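Local coordinates for protein inositol polyphosphate multikinase alpha (Arabidopsis thaliana, PDB 4FRF) that phosphorylates several inositol phosphates at the expense of ATP, converting inositol trisphosphate to the pentakisphosphate by successive kinase steps, at residues D87-S92 with G120-G125; Y204-C209 with A238-G243. All coordinates share one frame; numbering follows the deposited sequence.

Contact 1 lies deep in the chain, where residues 87-92 and 120-125 form neighbouring strands of the five-stranded antiparallel sheet. Contact 2, its centre about 15 Å from that of contact 1, is a two-residue ladder nearer the surface that ties residues 204-209 to 238-243. The two are joined directly: Met90 N is 3.1 Å from Cys209 O, a probable hydrogen bond, because the chain leaves contact 2 to become strand 209-216, the other neighbour of strand 83-90. Contact 1 combines an apolar face packed under helices with a charged face and a bulge; contact 2 relies on one reciprocal backbone pair, a histidine over a glycine and a small aliphatic-aromatic cluster.

Contact 1: residues D87-S92 with G120-G125; sequences DVKMGS and GFRISG
Strands 83-90 and 121-130 meet here as an antiparallel pair in the interior of the sheet, with a classic beta bulge at one end: Ser124 and Gly125 both face Asp87. Asp87 O accepts Ser124 N at 2.8 Å and, weakly, Gly125 N, while Asp87 N returns a nearly straight bond (167°) to Gly125 O at 2.8 Å. Farther along, Lys89 N reaches Arg122 O at 2.8 Å from above its carbonyl plane, and just past the strands Gly91 N bonds to Gly120 O. The Asp87 carboxylate stays beside the bulge because its CG sits between the backbone N and carbonyl carbon (chi1 79°), which lays OD2 3.3 Å from Ser124 CB and lets it salt-bridge Arg141. Replacing Asp87 by an alanine would probably leave Arg141 without this carboxylate and uncover the flank of Ser124. On the same side, Lys89 CD lies over one face of the Arg122 guanidinium, toward its rim; that charge is paired with Asp111. The other side is apolar: Val88 CG1 touches Phe121 CD2 at 3.8 Å, and Met90 runs beside Phe121. Asp87, Lys89 and Gly91 fit the PxxxDxKxG signature of inositol phosphate kinases, which is linked to substrate binding in relatives. Helix 249-265 packs on Val88, Met90 and Phe121, helix 149-158 on Ile123, and strand 209-216 bonds to the far edge of strand 83-90.

Contact 2: residues Y204-C209 with A238-G243; sequences YHFNSC and AHVLDG
His205 and Leu241 form a reciprocal antiparallel hydrogen-bonded pair, His205 N to Leu241 O at 2.6 Å and nearly straight, Leu241 N to His205 O at 3.0 Å, in touching stretches that run roughly antiparallel, 139° apart. Beyond this pair the first chain turns away: Phe206 is the centre of an inverse gamma turn, in which Asn207 N also bonds weakly to His205 O. The imidazole of His205 lies flat over Gly243, whose CA sits 3.4 Å from the ring centroid and 6° off its normal, a CH-pi contact made on a residue with no side chain to intervene. His205 NE2 donates to Val246 O, which helps to hold the ring's rotation. Val240 fills the angle between two aromatics. Its CG1, anti to the backbone N (chi1 170°), meets Tyr204 CD1 at 3.9 Å; its CG2 meets Phe206 CD1 at 3.7 Å, the Val240 and Phe206 side chains lying side by side and pointing the same way. The phenol of Tyr204 continues past Val240 to bond Ser38. At the turn, His239 CB rests against Asn207 CB at 3.7 Å, and the His239 ring is held by Tyr96 through ND1. Leu241, on the same side of the ladder as His205, crosses the Asn207 side chain with CD1. This two-residue ladder joins the chain just after the Asp-Phe-Ala motif ending at Ala238, which probably corresponds to the protein-kinase DFG and is likely to belong to the ATP-metal site, to the segment leading into strand 209-216.

Contact 1: residues D87-S92 with G120-G125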
# COMPACT_ATOMS: atom_id res chain seq x y z
N ASP A 87 -2.15 -12.00 16.48
CA ASP A 87 -1.07 -11.85 15.53
C ASP A 87 -1.53 -11.88 14.07
O ASP A 87 -2.06 -12.90 13.58
CB ASP A 87 0.04 -12.86 15.79
CG ASP A 87 -0.27 -14.23 15.24
OD1 ASP A 87 -1.18 -14.90 15.79
OD2 ASP A 87 0.42 -14.67 14.30
N VAL A 88 -1.31 -10.76 13.38
CA VAL A 88 -1.76 -10.55 12.01
C VAL A 88 -0.60 -10.53 11.02
O VAL A 88 0.39 -9.82 11.23
CB VAL A 88 -2.48 -9.25 11.92
CG1 VAL A 88 -3.28 -9.19 10.62
CG2 VAL A 88 -3.38 -9.10 13.12
N LYS A 89 -0.74 -11.29 9.95
CA LYS A 89 0.24 -11.34 8.87
C LYS A 89 0.03 -10.17 7.93
O LYS A 89 -0.96 -10.12 7.19
CB LYS A 89 0.08 -12.64 8.10
CG LYS A 89 1.38 -13.28 7.71
CD LYS A 89 1.39 -14.76 8.12
CE LYS A 89 2.77 -15.36 7.99
NZ LYS A 89 2.82 -16.75 8.52
N MET A 90 0.94 -9.20 7.99
CA MET A 90 0.85 -8.02 7.16
C MET A 90 1.40 -8.27 5.78
O MET A 90 2.50 -8.80 5.63
CB MET A 90 1.60 -6.87 7.80
CG MET A 90 0.83 -6.24 8.91
SD MET A 90 -0.57 -5.35 8.23
CE MET A 90 -1.64 -5.29 9.64
N GLY A 91 0.62 -7.91 4.77
CA GLY A 91 1.11 -7.95 3.40
C GLY A 91 0.07 -8.34 2.38
O GLY A 91 -0.55 -9.41 2.48
N SER A 92 -0.12 -7.45 1.39
CA SER A 92 -0.94 -7.70 0.20
C SER A 92 -0.55 -9.02 -0.50
O SER A 92 -1.38 -9.67 -1.13
CB SER A 92 -0.80 -6.52 -0.76
OG SER A 92 -1.78 -6.54 -1.79
N GLY A 120 -5.55 -6.03 3.06
CA GLY A 120 -4.10 -5.91 3.25
C GLY A 120 -3.35 -7.06 3.96
O GLY A 120 -2.11 -7.11 3.94
N PHE A 121 -4.08 -8.01 4.55
CA PHE A 121 -3.57 -8.71 5.72
C PHE A 121 -4.30 -10.02 6.04
O PHE A 121 -5.18 -10.45 5.28
CB PHE A 121 -3.68 -7.80 6.91
CG PHE A 121 -5.08 -7.37 7.20
CD1 PHE A 121 -5.62 -6.25 6.58
CD2 PHE A 121 -5.86 -8.08 8.11
CE1 PHE A 121 -6.92 -5.83 6.87
CE2 PHE A 121 -7.13 -7.66 8.42
CZ PHE A 121 -7.68 -6.54 7.79
N ARG A 122 -3.98 -10.62 7.20
CA ARG A 122 -4.46 -11.96 7.54
C ARG A 122 -4.33 -12.28 9.05
O ARG A 122 -3.23 -12.55 9.54
CB ARG A 122 -3.68 -13.01 6.75
CG ARG A 122 -4.42 -14.31 6.53
CD ARG A 122 -3.46 -15.49 6.27
NE ARG A 122 -2.28 -15.13 5.48
CZ ARG A 122 -1.43 -16.01 4.96
NH1 ARG A 122 -1.63 -17.31 5.11
NH2 ARG A 122 -0.38 -15.59 4.27
N ILE A 123 -5.46 -12.30 9.76
CA ILE A 123 -5.45 -12.71 11.16
C ILE A 123 -4.99 -14.17 11.28
O ILE A 123 -5.61 -15.07 10.71
CB ILE A 123 -6.82 -12.54 11.79
CG1 ILE A 123 -7.23 -11.09 11.74
CG2 ILE A 123 -6.79 -13.01 13.20
CD1 ILE A 123 -8.66 -10.87 12.06
N SER A 124 -3.87 -14.38 11.97
CA SER A 124 -3.19 -15.68 11.97
C SER A 124 -3.54 -16.44 13.23
O SER A 124 -3.36 -17.67 13.31
CB SER A 124 -1.67 -15.49 11.93
OG SER A 124 -1.22 -15.20 10.62
N GLY A 125 -3.97 -15.70 14.23
CA GLY A 125 -4.31 -16.27 15.48
C GLY A 125 -4.55 -15.18 16.49
O GLY A 125 -4.07 -14.05 16.33

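Contact 2: residues Y204-C209 with A238-G243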
# COMPACT_ATOMS: atom_id res chain seq x y z
N TYR A 204 14.44 -1.00 5.34
CA TYR A 204 14.15 -2.43 5.37
C TYR A 204 12.86 -2.73 4.62
O TYR A 204 11.94 -1.89 4.56
CB TYR A 204 14.06 -2.94 6.81
CG TYR A 204 15.27 -2.60 7.65
CD1 TYR A 204 16.38 -3.43 7.67
CD2 TYR A 204 15.30 -1.45 8.43
CE1 TYR A 204 17.50 -3.11 8.42
CE2 TYR A 204 16.41 -1.13 9.20
CZ TYR A 204 17.50 -1.96 9.19
OH TYR A 204 18.61 -1.65 9.94
N HIS A 205 12.83 -3.90 3.97
CA HIS A 205 11.60 -4.50 3.48
C HIS A 205 11.22 -5.65 4.38
O HIS A 205 11.94 -6.67 4.46
CB HIS A 205 11.77 -5.01 2.06
CG HIS A 205 11.80 -3.93 1.02
ND1 HIS A 205 12.29 -4.13 -0.25
CD2 HIS A 205 11.39 -2.64 1.07
CE1 HIS A 205 12.18 -3.01 -0.94
NE2 HIS A 205 11.64 -2.09 -0.16
N PHE A 206 10.08 -5.51 5.05
CA PHE A 206 9.67 -6.49 6.04
C PHE A 206 8.93 -7.69 5.44
O PHE A 206 7.77 -7.93 5.75
CB PHE A 206 8.84 -5.80 7.12
CG PHE A 206 9.65 -4.90 8.01
CD1 PHE A 206 10.41 -5.43 9.06
CD2 PHE A 206 9.72 -3.54 7.75
CE1 PHE A 206 11.17 -4.60 9.89
CE2 PHE A 206 10.48 -2.70 8.56
CZ PHE A 206 11.20 -3.23 9.64
N ASN A 207 9.63 -8.48 4.63
CA ASN A 207 9.02 -9.62 3.96
C ASN A 207 8.40 -10.60 4.92
O ASN A 207 9.09 -11.15 5.76
CB ASN A 207 10.05 -10.39 3.17
CG ASN A 207 10.63 -9.60 2.03
OD1 ASN A 207 11.70 -9.96 1.53
ND2 ASN A 207 9.93 -8.55 1.58
N SER A 208 7.12 -10.91 4.71
CA SER A 208 6.52 -12.10 5.33
C SER A 208 6.56 -12.04 6.85
O SER A 208 7.18 -12.87 7.50
CB SER A 208 7.21 -13.37 4.82
OG SER A 208 6.41 -14.50 5.10
N CYS A 209 5.80 -11.12 7.42
CA CYS A 209 6.11 -10.54 8.70
C CYS A 209 4.80 -10.05 9.37
O CYS A 209 3.88 -9.63 8.69
CB CYS A 209 7.11 -9.40 8.45
SG CYS A 209 7.48 -8.28 9.79
N ALA A 238 12.71 -13.20 9.96
CA ALA A 238 13.52 -14.17 9.22
C ALA A 238 13.83 -13.71 7.80
O ALA A 238 14.89 -14.03 7.26
CB ALA A 238 12.82 -15.52 9.20
N HIS A 239 12.92 -12.95 7.20
CA HIS A 239 13.00 -12.65 5.77
C HIS A 239 13.20 -11.18 5.47
O HIS A 239 13.09 -10.77 4.32
CB HIS A 239 11.76 -13.14 5.05
CG HIS A 239 11.53 -14.61 5.17
ND1 HIS A 239 11.87 -15.50 4.17
CD2 HIS A 239 11.03 -15.36 6.18
CE1 HIS A 239 11.58 -16.73 4.56
NE2 HIS A 239 11.07 -16.67 5.78
N VAL A 240 13.46 -10.38 6.49
CA VAL A 240 13.74 -8.97 6.23
C VAL A 240 14.85 -8.81 5.19
O VAL A 240 15.73 -9.68 5.06
CB VAL A 240 14.10 -8.23 7.50
CG1 VAL A 240 14.61 -6.84 7.17
CG2 VAL A 240 12.89 -8.14 8.40
N LEU A 241 14.76 -7.75 4.39
CA LEU A 241 15.83 -7.38 3.47
C LEU A 241 16.04 -5.87 3.39
O LEU A 241 15.17 -5.07 3.81
CB LEU A 241 15.57 -7.92 2.08
CG LEU A 241 15.76 -9.42 1.90
CD1 LEU A 241 14.81 -9.96 0.86
CD2 LEU A 241 17.21 -9.75 1.54
N ASP A 242 17.18 -5.48 2.84
CA ASP A 242 17.47 -4.07 2.64
C ASP A 242 16.56 -3.50 1.59
O ASP A 242 16.60 -3.91 0.43
CB ASP A 242 18.94 -3.87 2.27
CG ASP A 242 19.88 -4.27 3.40
OD1 ASP A 242 19.73 -3.70 4.51
OD2 ASP A 242 20.71 -5.19 3.20
N GLY A 243 15.62 -2.69 2.03
CA GLY A 243 14.81 -1.91 1.11
C GLY A 243 15.75 -0.98 0.41
O GLY A 243 16.27 -0.04 1.01